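Local coordinates for protein leucyl-trna synthetase (Plasmodium falciparum, PDB 5FOC) that probably hydrolyses wrongly charged tRNA(Leu), being the editing domain of the cytosolic enzyme that joins leucine to its tRNA, at residues E7-I11 with N249-G253; I141-Y147 with T245-N249; G152-Q156 with L367-L371. The protein carries 2 engineered substitutions. All blocks are in the same frame, centred on the assembly; numbering follows the deposited sequence.

All three contacts involve strands of one mixed sheet of the editing domain, or the loops joined to them. Interactions 1 and 2 share the loop between strands 238-242 and 254-257: its residues 249-253 pack on strand 7-15, and its residues 245-249 meet the turn before strand 146-152. Their centres are about 12 Å apart, and Tyr147 OH joins them through Gly253 O at 2.6 Å. Interaction 3 lies about 13 Å, centre to centre, from interaction 1, where Leu10 N meets Phe370 O at 2.8 Å between neighbouring antiparallel strands. Interactions 2 and 3 stand on opposite sides of the chain's centre, their nearest atoms about 14 Å apart. By family resemblance, the turn of interaction 1 probably borders the editing pocket.

Interaction 1. Residues E7-I11 with N249-G253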
ATOM      1  N   GLU A   7      11.725  -4.244  10.960  1.00 31.31           N
ATOM      2  CA  GLU A   7      12.055  -3.899   9.593  1.00 27.98           C
ATOM      3  C   GLU A   7      10.837  -4.324   8.735  1.00 28.92           C
ATOM      4  O   GLU A   7      10.299  -5.416   8.906  1.00 33.18           O
ATOM      5  CB  GLU A   7      13.329  -4.593   9.126  1.00 31.93           C
ATOM      6  CG  GLU A   7      13.658  -4.307   7.676  1.00 32.53           C
ATOM      7  CD  GLU A   7      15.032  -4.769   7.259  1.00 32.89           C
ATOM      8  OE1 GLU A   7      16.006  -4.064   7.580  1.00 48.25           O
ATOM      9  OE2 GLU A   7      15.146  -5.846   6.599  1.00 37.42           O
ATOM     10  N   TYR A   8      10.386  -3.412   7.886  1.00 23.98           N
ATOM     11  CA  TYR A   8       9.291  -3.663   6.934  1.00 21.40           C
ATOM     12  C   TYR A   8       9.879  -3.612   5.546  1.00 22.52           C
ATOM     13  O   TYR A   8      10.887  -2.921   5.311  1.00 26.39           O
ATOM     14  CB  TYR A   8       8.206  -2.594   7.069  1.00 24.93           C
ATOM     15  CG  TYR A   8       7.524  -2.568   8.414  1.00 22.41           C
ATOM     16  CD1 TYR A   8       8.125  -1.887   9.504  1.00 26.57           C
ATOM     17  CD2 TYR A   8       6.399  -3.316   8.671  1.00 23.35           C
ATOM     18  CE1 TYR A   8       7.513  -1.890  10.745  1.00 27.76           C
ATOM     19  CE2 TYR A   8       5.765  -3.318   9.895  1.00 22.61           C
ATOM     20  CZ  TYR A   8       6.374  -2.622  10.954  1.00 26.68           C
ATOM     21  OH  TYR A   8       5.720  -2.644  12.138  1.00 30.74           O
ATOM     22  N   THR A   9       9.198  -4.270   4.587  1.00 22.22           N
ATOM     23  CA  THR A   9       9.534  -4.111   3.184  1.00 20.93           C
ATOM     24  C   THR A   9       8.393  -3.280   2.597  1.00 19.40           C
ATOM     25  O   THR A   9       7.249  -3.591   2.822  1.00 22.19           O
ATOM     26  CB  THR A   9       9.664  -5.438   2.438  1.00 20.97           C
ATOM     27  OG1 THR A   9      10.632  -6.256   3.066  1.00 23.76           O
ATOM     28  CG2 THR A   9      10.114  -5.186   1.003  1.00 24.23           C
ATOM     29  N   LEU A  10       8.745  -2.134   2.078  1.00 20.88           N
ATOM     30  CA  LEU A  10       7.792  -1.307   1.321  1.00 19.40           C
ATOM     31  C   LEU A  10       7.850  -1.690  -0.150  1.00 22.71           C
ATOM     32  O   LEU A  10       8.909  -1.788  -0.744  1.00 26.76           O
ATOM     33  CB  LEU A  10       8.081   0.187   1.487  1.00 21.46           C
ATOM     34  CG  LEU A  10       8.266   0.708   2.913  1.00 21.79           C
ATOM     35  CD1 LEU A  10       8.425   2.215   2.879  1.00 21.22           C
ATOM     36  CD2 LEU A  10       7.146   0.257   3.821  1.00 23.40           C
ATOM     37  N   ILE A  11       6.669  -1.934  -0.712  1.00 19.81           N
ATOM     38  CA  ILE A  11       6.524  -2.301  -2.124  1.00 20.78           C
ATOM     39  C   ILE A  11       5.877  -1.119  -2.824  1.00 17.85           C
ATOM     40  O   ILE A  11       4.937  -0.535  -2.313  1.00 20.57           O
ATOM     41  CB  ILE A  11       5.693  -3.589  -2.248  1.00 20.82           C
ATOM     42  CG1 ILE A  11       6.446  -4.761  -1.542  1.00 25.69           C
ATOM     43  CG2 ILE A  11       5.418  -3.949  -3.708  1.00 22.67           C
ATOM     44  CD1 ILE A  11       5.691  -6.062  -1.480  1.00 29.11           C
ATOM     45  N   ASN A 249      -0.416   4.013  13.420  1.00 27.69           N
ATOM     46  CA  ASN A 249       0.894   4.137  14.019  1.00 28.64           C
ATOM     47  C   ASN A 249       1.905   3.080  13.553  1.00 28.12           C
ATOM     48  O   ASN A 249       3.042   3.104  14.012  1.00 33.87           O
ATOM     49  CB  ASN A 249       0.804   4.197  15.552  1.00 33.86           C
ATOM     50  CG  ASN A 249       0.218   2.942  16.173  1.00 34.45           C
ATOM     51  OD1 ASN A 249      -0.535   2.209  15.549  1.00 35.12           O
ATOM     52  ND2 ASN A 249       0.526   2.716  17.420  1.00 43.01           N
ATOM     53  N   ILE A 250       1.553   2.261  12.552  1.00 27.91           N
ATOM     54  CA  ILE A 250       2.420   1.205  12.070  1.00 25.71           C
ATOM     55  C   ILE A 250       2.772   1.504  10.602  1.00 22.84           C
ATOM     56  O   ILE A 250       1.844   1.613   9.739  1.00 25.64           O
ATOM     57  CB  ILE A 250       1.730  -0.162  12.173  1.00 26.52           C
ATOM     58  CG1 ILE A 250       1.428  -0.532  13.643  1.00 23.98           C
ATOM     59  CG2 ILE A 250       2.538  -1.241  11.436  1.00 28.66           C
ATOM     60  CD1 ILE A 250       2.657  -0.627  14.458  1.00 27.61           C
ATOM     61  N   SER A 251       4.053   1.689  10.318  1.00 23.46           N
ATOM     62  CA  SER A 251       4.572   1.848   8.966  1.00 19.16           C
ATOM     63  C   SER A 251       3.756   2.892   8.170  1.00 19.23           C
ATOM     64  O   SER A 251       3.431   3.959   8.651  1.00 20.26           O
ATOM     65  CB  SER A 251       4.637   0.469   8.306  1.00 23.03           C
ATOM     66  OG  SER A 251       5.386   0.483   7.119  1.00 24.59           O
ATOM     67  N   THR A 252       3.436   2.541   6.903  1.00 19.72           N
ATOM     68  CA  THR A 252       2.782   3.503   6.014  1.00 19.63           C
ATOM     69  C   THR A 252       1.244   3.445   5.941  1.00 19.46           C
ATOM     70  O   THR A 252       0.651   4.323   5.277  1.00 20.62           O
ATOM     71  CB  THR A 252       3.233   3.224   4.541  1.00 20.55           C
ATOM     72  OG1 THR A 252       2.912   1.877   4.212  1.00 22.31           O
ATOM     73  CG2 THR A 252       4.714   3.388   4.397  1.00 21.88           C
ATOM     74  N   GLY A 253       0.644   2.427   6.552  1.00 20.38           N
ATOM     75  CA  GLY A 253      -0.787   2.358   6.740  1.00 19.55           C
ATOM     76  C   GLY A 253      -1.402   1.906   5.388  1.00 19.00           C
ATOM     77  O   GLY A 253      -2.604   2.057   5.256  1.00 20.98           O
TER
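One face of the Tyr8 ring lies under Ser251, whose CB stands 4.1 Å from the ring centroid and only 6° off the normal, a CH-pi contact. Ser251 OG is over the same face but displaced toward the ring's root, 3.9 Å from Tyr8 CG. At the phenol end Ile250 comes in obliquely and crosses the tyrosine at about a right angle, with its CG2 branch 3.5 Å from Tyr8 OH. Residues 250-253 form a type II' beta turn with Ser251 at its first corner. The Ser-Thr-Gly-Ile-Val sequence that begins here resembles the Gly-Thr-Gly loop that borders the editing pocket in related class I synthetases, so this turn probably plays the same part. Ser251 OG sits anti to its own N (chi1 -167°), a torsion that carries it toward strand 7-15 and Leu10 CD2, 3.7 Å away. Its polar need is met by a hydrogen bond to Ser126 OG, on strand 120-127. Beyond it Leu10 and Thr252 meet tip to tip, Leu10 CD2 lying 4.0 Å from Thr252 CG2. The threonine hydroxyl OG1 turns elsewhere, to Leu124 O.

Interaction 2. Residues I141-Y147 with T245-N249; sequences INPNEYY and TIKMN
Met248 lies against the turn 142-145 and the nearby Tyr147, touching Asn142, Glu145 and Tyr147 with the outer part of its side chain. Glu145 and Met248 run past each other in opposite directions, and the aliphatic part of the glutamate does the touching, Glu145 CG lying 3.4 Å from Met248 CG. Bends at chi2 (-45°) and chi3 (-71°) curl the methionine back, which brings Met248 CE to 3.6 Å from Tyr147 CZ. The sulfur is 5.2 Å from the Tyr147 centroid and 47° off the ring normal, an oblique Met-aromatic contact, and Met248 SD also touches Asn142 CB, 3.9 Å away. Ile246 adds its CD1 branch, 3.7 Å from Ile141 C.

Asn142 makes the polar link across the contact. ND2 gives a hydrogen bond of 3.0 Å to Ile246 O, received in the carbonyl plane on a lone pair and lying close to the plane of the asparagine amide. The other end of that amide, Asn142 OD1, accepts from Asn144 N at 3.1 Å, closing an Asx turn within the type I beta turn from Asn142 to Glu145. With both ends engaged, the amide is fixed in its rotation.

Further in, Tyr147 OH accepts from Asn142 N at 2.9 Å and also bonds Gly253 O. Ile141 CD1 lies over one face of its ring, offset toward the rim. The turn links strands 138-141 and 146-152 of the mixed sheet, and 245-249 belongs to the loop between strands 238-242 and 254-257. The amide bond thus gives the join one directional tie to the Ile246 backbone, and the Met248 thioether fills in against the turn by apolar packing.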
ATOM      1  N   ILE A 141      -6.308  -0.160   2.414  1.00 17.64           N
ATOM      2  CA  ILE A 141      -6.125   1.175   2.986  1.00 20.08           C
ATOM      3  C   ILE A 141      -7.146   1.395   4.076  1.00 18.71           C
ATOM      4  O   ILE A 141      -8.192   0.755   4.093  1.00 20.95           O
ATOM      5  CB  ILE A 141      -6.217   2.257   1.882  1.00 20.77           C
ATOM      6  CG1 ILE A 141      -5.579   3.556   2.288  1.00 22.73           C
ATOM      7  CG2 ILE A 141      -7.652   2.490   1.449  1.00 23.53           C
ATOM      8  CD1 ILE A 141      -5.339   4.535   1.143  1.00 25.24           C
ATOM      9  N   ASN A 142      -6.809   2.235   5.067  1.00 19.34           N
ATOM     10  CA  ASN A 142      -7.796   2.537   6.075  1.00 20.15           C
ATOM     11  C   ASN A 142      -8.715   3.633   5.574  1.00 19.89           C
ATOM     12  O   ASN A 142      -8.246   4.729   5.372  1.00 23.38           O
ATOM     13  CB  ASN A 142      -7.125   2.925   7.399  1.00 23.02           C
ATOM     14  CG  ASN A 142      -8.109   3.070   8.541  1.00 24.53           C
ATOM     15  OD1 ASN A 142      -9.229   3.525   8.391  1.00 25.35           O
ATOM     16  ND2 ASN A 142      -7.671   2.670   9.725  1.00 23.47           N
ATOM     17  N   PRO A 143     -10.011   3.323   5.332  1.00 20.33           N
ATOM     18  CA  PRO A 143     -10.890   4.308   4.660  1.00 21.22           C
ATOM     19  C   PRO A 143     -11.204   5.552   5.517  1.00 22.32           C
ATOM     20  O   PRO A 143     -11.526   6.612   5.000  1.00 24.53           O
ATOM     21  CB  PRO A 143     -12.160   3.483   4.403  1.00 20.90           C
ATOM     22  CG  PRO A 143     -12.184   2.472   5.513  1.00 22.58           C
ATOM     23  CD  PRO A 143     -10.751   2.102   5.700  1.00 23.01           C
ATOM     24  N   ASN A 144     -11.029   5.438   6.835  1.00 23.80           N
ATOM     25  CA  ASN A 144     -11.419   6.466   7.770  1.00 25.50           C
ATOM     26  C   ASN A 144     -10.308   7.431   8.156  1.00 24.18           C
ATOM     27  O   ASN A 144     -10.542   8.335   8.961  1.00 28.94           O
ATOM     28  CB  ASN A 144     -11.993   5.757   9.018  1.00 27.92           C
ATOM     29  CG  ASN A 144     -13.298   5.036   8.694  1.00 31.66           C
ATOM     30  OD1 ASN A 144     -14.106   5.561   7.956  1.00 34.25           O
ATOM     31  ND2 ASN A 144     -13.493   3.852   9.217  1.00 35.13           N
ATOM     32  N   GLU A 145      -9.103   7.220   7.630  1.00 24.15           N
ATOM     33  CA  GLU A 145      -7.914   7.988   8.023  1.00 23.56           C
ATOM     34  C   GLU A 145      -7.367   8.740   6.821  1.00 21.44           C
ATOM     35  O   GLU A 145      -7.559   8.328   5.648  1.00 23.29           O
ATOM     36  CB  GLU A 145      -6.845   7.050   8.582  1.00 25.70           C
ATOM     37  CG  GLU A 145      -7.328   6.219   9.770  1.00 25.74           C
ATOM     38  CD  GLU A 145      -7.541   6.989  11.054  1.00 31.99           C
ATOM     39  OE1 GLU A 145      -7.123   8.149  11.187  1.00 32.76           O
ATOM     40  OE2 GLU A 145      -8.157   6.402  11.962  1.00 38.87           O
ATOM     41  N   TYR A 146      -6.698   9.832   7.108  1.00 23.61           N
ATOM     42  CA  TYR A 146      -5.998  10.626   6.131  1.00 26.27           C
ATOM     43  C   TYR A 146      -4.691  10.018   5.636  1.00 22.31           C
ATOM     44  O   TYR A 146      -3.889   9.475   6.383  1.00 25.44           O
ATOM     45  CB  TYR A 146      -5.708  12.003   6.692  1.00 27.14           C
ATOM     46  CG  TYR A 146      -6.905  12.896   6.765  1.00 29.19           C
ATOM     47  CD1 TYR A 146      -7.464  13.399   5.598  1.00 23.73           C
ATOM     48  CD2 TYR A 146      -7.455  13.298   7.967  1.00 31.93           C
ATOM     49  CE1 TYR A 146      -8.567  14.223   5.643  1.00 30.79           C
ATOM     50  CE2 TYR A 146      -8.547  14.146   8.027  1.00 29.21           C
ATOM     51  CZ  TYR A 146      -9.087  14.613   6.826  1.00 33.16           C
ATOM     52  OH  TYR A 146     -10.149  15.453   6.891  1.00 45.74           O
ATOM     53  N   TYR A 147      -4.464  10.132   4.338  1.00 22.34           N
ATOM     54  CA  TYR A 147      -3.186   9.779   3.749  1.00 23.34           C
ATOM     55  C   TYR A 147      -2.565  11.007   3.126  1.00 20.36           C
ATOM     56  O   TYR A 147      -3.279  11.881   2.608  1.00 24.40           O
ATOM     57  CB  TYR A 147      -3.311   8.601   2.765  1.00 23.11           C
ATOM     58  CG  TYR A 147      -3.614   7.316   3.481  1.00 19.62           C
ATOM     59  CD1 TYR A 147      -4.910   7.009   3.887  1.00 19.60           C
ATOM     60  CD2 TYR A 147      -2.580   6.442   3.856  1.00 19.76           C
ATOM     61  CE1 TYR A 147      -5.188   5.849   4.584  1.00 19.86           C
ATOM     62  CE2 TYR A 147      -2.860   5.268   4.506  1.00 18.65           C
ATOM     63  CZ  TYR A 147      -4.144   4.981   4.907  1.00 19.00           C
ATOM     64  OH  TYR A 147      -4.415   3.834   5.621  1.00 21.39           O
ATOM     65  N   THR A 245      -9.056  -1.989  10.216  1.00 23.34           N
ATOM     66  CA  THR A 245      -8.175  -2.469  11.327  1.00 21.82           C
ATOM     67  C   THR A 245      -6.734  -2.046  11.101  1.00 22.63           C
ATOM     68  O   THR A 245      -5.900  -2.244  11.971  1.00 27.54           O
ATOM     69  CB  THR A 245      -8.195  -3.998  11.407  1.00 24.84           C
ATOM     70  OG1 THR A 245      -7.986  -4.526  10.069  1.00 27.07           O
ATOM     71  CG2 THR A 245      -9.504  -4.470  11.929  1.00 29.28           C
ATOM     72  N   ILE A 246      -6.405  -1.485   9.942  1.00 22.95           N
ATOM     73  CA  ILE A 246      -5.061  -0.929   9.707  1.00 19.40           C
ATOM     74  C   ILE A 246      -4.744   0.132  10.786  1.00 21.22           C
ATOM     75  O   ILE A 246      -5.492   1.080  10.970  1.00 22.71           O
ATOM     76  CB  ILE A 246      -4.928  -0.324   8.294  1.00 20.36           C
ATOM     77  CG1 ILE A 246      -4.880  -1.480   7.326  1.00 19.05           C
ATOM     78  CG2 ILE A 246      -3.700   0.565   8.183  1.00 21.55           C
ATOM     79  CD1 ILE A 246      -5.042  -1.010   5.891  1.00 18.54           C
ATOM     80  N   LYS A 247      -3.640  -0.075  11.509  1.00 23.58           N
ATOM     81  CA  LYS A 247      -3.240   0.848  12.557  1.00 25.97           C
ATOM     82  C   LYS A 247      -2.366   1.968  12.013  1.00 25.49           C
ATOM     83  O   LYS A 247      -1.324   1.711  11.397  1.00 28.37           O
ATOM     84  CB  LYS A 247      -2.444   0.086  13.646  1.00 25.45           C
ATOM     85  CG  LYS A 247      -3.256  -0.952  14.417  1.00 34.98           C
ATOM     86  CD  LYS A 247      -4.414  -0.345  15.223  1.00 41.89           C
ATOM     87  CE  LYS A 247      -5.350  -1.407  15.822  1.00 41.19           C
ATOM     88  NZ  LYS A 247      -6.150  -2.088  14.730  1.00 43.49           N
ATOM     89  N   MET A 248      -2.783   3.211  12.247  1.00 25.66           N
ATOM     90  CA  MET A 248      -2.090   4.350  11.692  1.00 25.38           C
ATOM     91  C   MET A 248      -0.738   4.664  12.318  1.00 25.24           C
ATOM     92  O   MET A 248       0.015   5.440  11.770  1.00 27.54           O
ATOM     93  CB  MET A 248      -3.001   5.557  11.730  1.00 24.73           C
ATOM     94  CG  MET A 248      -4.255   5.392  10.862  1.00 23.65           C
ATOM     95  SD  MET A 248      -4.089   4.701   9.178  1.00 29.80           S
ATOM     96  CE  MET A 248      -3.273   6.026   8.293  1.00 33.28           C
ATOM     97  N   ASN A 249      -0.416   4.013  13.420  1.00 27.69           N
ATOM     98  CA  ASN A 249       0.894   4.137  14.019  1.00 28.64           C
ATOM     99  C   ASN A 249       1.905   3.080  13.553  1.00 28.12           C
ATOM    100  O   ASN A 249       3.042   3.104  14.012  1.00 33.87           O
ATOM    101  CB  ASN A 249       0.804   4.197  15.552  1.00 33.86           C
ATOM    102  CG  ASN A 249       0.218   2.942  16.173  1.00 34.45           C
ATOM    103  OD1 ASN A 249      -0.535   2.209  15.549  1.00 35.12           O
ATOM    104  ND2 ASN A 249       0.526   2.716  17.420  1.00 43.01           N
TER

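Interaction 3. Residues G152-Q156 with L367-L371; sequences GFDKQ and LDGFL
A water held between two backbone carbonyls bridges the segments, donating to Gly369 O at 2.9 Å and to Asp154 O at 3.0 Å. Beside this bridge the Phe370 ring pushes its far end against the 153-156 backbone. Phe370 CZ is 3.6 Å from Phe153 O and equally 3.6 Å from Asp154 O, both oxygens approaching obliquely, while the carbonyl carbon of Lys155 stands at the ring edge, near its plane. Gln156 slides past the phenylalanine in the opposite direction, its amide plane turned 59° from the ring and its OE1 3.6 Å from Phe370 CD1. Chi1 of 86° sets Gln156 CG between its backbone N and carbonyl carbon, and the chain runs extended from there toward Leu371. The amide's NE2 is bonded outside the contact, to Gln196 OE1.

Toward the surface Leu367 spreads its two methyls over the loop: CD1 lies 3.9 Å from Asp154 OD2, and CD2 lies 4.0 Å from the aliphatic Lys155 CD. Leu367 follows helix 352-365 with positive phi in a Schellman motif, which ends the helix and turns the chain into strand 369-373. The contact therefore joins this helix-to-strand corner to the loop leaving strand 146-152.

Lys12, on strand 7-15, stitches both sides, its NZ making a salt bridge to Asp154 OD1 and a hydrogen bond to Leu367 O; Asn181 ND2 also bonds OD1. With no direct hydrogen bond between the two segments, the join rests largely on one shared water, the charge of Lys12, and the packing of Phe370 and Leu367 against the loop.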
ATOM      1  N   GLY A 152       9.092  11.919  -3.730  1.00 21.58           N
ATOM      2  CA  GLY A 152      10.282  11.234  -3.218  1.00 19.96           C
ATOM      3  C   GLY A 152      11.077  10.589  -4.313  1.00 21.15           C
ATOM      4  O   GLY A 152      10.719  10.664  -5.528  1.00 22.81           O
ATOM      5  N   PHE A 153      12.118   9.913  -3.881  1.00 22.32           N
ATOM      6  CA  PHE A 153      13.100   9.345  -4.766  1.00 24.44           C
ATOM      7  C   PHE A 153      12.748   7.917  -5.142  1.00 23.83           C
ATOM      8  O   PHE A 153      12.137   7.169  -4.357  1.00 25.06           O
ATOM      9  CB  PHE A 153      14.462   9.334  -4.074  1.00 25.59           C
ATOM     10  CG  PHE A 153      14.922  10.701  -3.592  1.00 26.76           C
ATOM     11  CD1 PHE A 153      15.370  11.639  -4.513  1.00 28.09           C
ATOM     12  CD2 PHE A 153      14.898  11.046  -2.246  1.00 28.16           C
ATOM     13  CE1 PHE A 153      15.769  12.895  -4.140  1.00 25.64           C
ATOM     14  CE2 PHE A 153      15.339  12.312  -1.838  1.00 27.48           C
ATOM     15  CZ  PHE A 153      15.767  13.241  -2.785  1.00 26.66           C
ATOM     16  N   ASP A 154      13.191   7.538  -6.344  1.00 25.00           N
ATOM     17  CA  ASP A 154      12.967   6.195  -6.861  1.00 28.40           C
ATOM     18  C   ASP A 154      13.918   5.194  -6.251  1.00 30.77           C
ATOM     19  O   ASP A 154      13.575   4.016  -6.149  1.00 32.74           O
ATOM     20  CB  ASP A 154      13.081   6.162  -8.398  1.00 30.99           C
ATOM     21  CG  ASP A 154      12.439   4.918  -9.005  1.00 35.52           C
ATOM     22  OD1 ASP A 154      11.213   4.702  -8.799  1.00 31.24           O
ATOM     23  OD2 ASP A 154      13.170   4.154  -9.674  1.00 43.94           O
ATOM     24  N   LYS A 155      15.105   5.680  -5.873  1.00 35.64           N
ATOM     25  CA  LYS A 155      16.164   4.909  -5.228  1.00 40.62           C
ATOM     26  C   LYS A 155      16.583   5.664  -3.971  1.00 41.69           C
ATOM     27  O   LYS A 155      16.638   6.885  -3.993  1.00 37.96           O
ATOM     28  CB  LYS A 155      17.343   4.814  -6.194  1.00 50.62           C
ATOM     29  CG  LYS A 155      18.471   3.932  -5.717  1.00 53.07           C
ATOM     30  CD  LYS A 155      19.372   3.498  -6.864  1.00 56.80           C
ATOM     31  CE  LYS A 155      20.064   4.674  -7.516  1.00 55.77           C
ATOM     32  NZ  LYS A 155      21.252   4.195  -8.257  1.00 58.75           N
ATOM     33  N   GLN A 156      16.869   4.953  -2.881  1.00 42.29           N
ATOM     34  CA  GLN A 156      17.116   5.610  -1.592  1.00 44.07           C
ATOM     35  C   GLN A 156      18.588   5.883  -1.392  1.00 55.37           C
ATOM     36  O   GLN A 156      19.201   6.491  -2.272  1.00 61.06           O
ATOM     37  CB  GLN A 156      16.500   4.833  -0.425  1.00 48.48           C
ATOM     38  CG  GLN A 156      17.309   3.711   0.196  1.00 53.84           C
ATOM     39  CD  GLN A 156      16.577   3.106   1.385  1.00 56.06           C
ATOM     40  OE1 GLN A 156      15.706   2.267   1.220  1.00 63.83           O
ATOM     41  NE2 GLN A 156      16.942   3.526   2.602  1.00 67.56           N
ATOM     42  N   LEU A 367      14.605  -2.100  -7.551  1.00 29.00           N
ATOM     43  CA  LEU A 367      13.935  -0.829  -7.315  1.00 26.94           C
ATOM     44  C   LEU A 367      12.408  -0.959  -7.290  1.00 22.75           C
ATOM     45  O   LEU A 367      11.698  -0.037  -7.664  1.00 27.08           O
ATOM     46  CB  LEU A 367      14.381   0.208  -8.361  1.00 28.33           C
ATOM     47  CG  LEU A 367      15.881   0.411  -8.494  1.00 29.80           C
ATOM     48  CD1 LEU A 367      16.157   1.595  -9.399  1.00 35.86           C
ATOM     49  CD2 LEU A 367      16.565   0.646  -7.158  1.00 30.91           C
ATOM     50  N   ASP A 368      11.916  -2.097  -6.810  1.00 22.45           N
ATOM     51  CA  ASP A 368      10.481  -2.341  -6.631  1.00 25.16           C
ATOM     52  C   ASP A 368       9.968  -2.014  -5.241  1.00 22.80           C
ATOM     53  O   ASP A 368       8.772  -2.135  -4.965  1.00 23.88           O
ATOM     54  CB  ASP A 368      10.145  -3.770  -7.008  1.00 23.74           C
ATOM     55  CG  ASP A 368      10.176  -3.993  -8.520  1.00 30.35           C
ATOM     56  OD1 ASP A 368       9.915  -3.036  -9.260  1.00 42.23           O
ATOM     57  OD2 ASP A 368      10.501  -5.100  -8.950  1.00 42.52           O
ATOM     58  N   GLY A 369      10.885  -1.575  -4.381  1.00 23.65           N
ATOM     59  CA  GLY A 369      10.576  -1.228  -3.023  1.00 20.75           C
ATOM     60  C   GLY A 369      11.804  -0.868  -2.187  1.00 24.10           C
ATOM     61  O   GLY A 369      12.882  -0.667  -2.715  1.00 25.38           O
ATOM     62  N   PHE A 370      11.574  -0.747  -0.872  1.00 20.92           N
ATOM     63  CA  PHE A 370      12.539  -0.199   0.078  1.00 22.25           C
ATOM     64  C   PHE A 370      12.464  -0.985   1.369  1.00 21.32           C
ATOM     65  O   PHE A 370      11.430  -1.534   1.721  1.00 24.35           O
ATOM     66  CB  PHE A 370      12.206   1.240   0.431  1.00 22.80           C
ATOM     67  CG  PHE A 370      12.103   2.166  -0.748  1.00 23.18           C
ATOM     68  CD1 PHE A 370      13.245   2.635  -1.405  1.00 26.01           C
ATOM     69  CD2 PHE A 370      10.868   2.584  -1.191  1.00 22.30           C
ATOM     70  CE1 PHE A 370      13.153   3.523  -2.467  1.00 28.12           C
ATOM     71  CE2 PHE A 370      10.778   3.459  -2.264  1.00 26.17           C
ATOM     72  CZ  PHE A 370      11.915   3.913  -2.914  1.00 24.85           C
ATOM     73  N   LEU A 371      13.597  -0.996   2.073  1.00 24.65           N
ATOM     74  CA  LEU A 371      13.586  -1.410   3.475  1.00 27.12           C
ATOM     75  C   LEU A 371      13.246  -0.195   4.318  1.00 24.45           C
ATOM     76  O   LEU A 371      13.671   0.899   3.988  1.00 31.82           O
ATOM     77  CB  LEU A 371      14.924  -2.007   3.878  1.00 26.82           C
ATOM     78  CG  LEU A 371      15.360  -3.267   3.109  1.00 30.63           C
ATOM     79  CD1 LEU A 371      16.672  -3.871   3.618  1.00 35.00           C
ATOM     80  CD2 LEU A 371      14.273  -4.347   3.067  1.00 32.23           C
TER
HETATM   81  O   HOH W   1      13.432   1.413  -4.717  1.00 40.28           O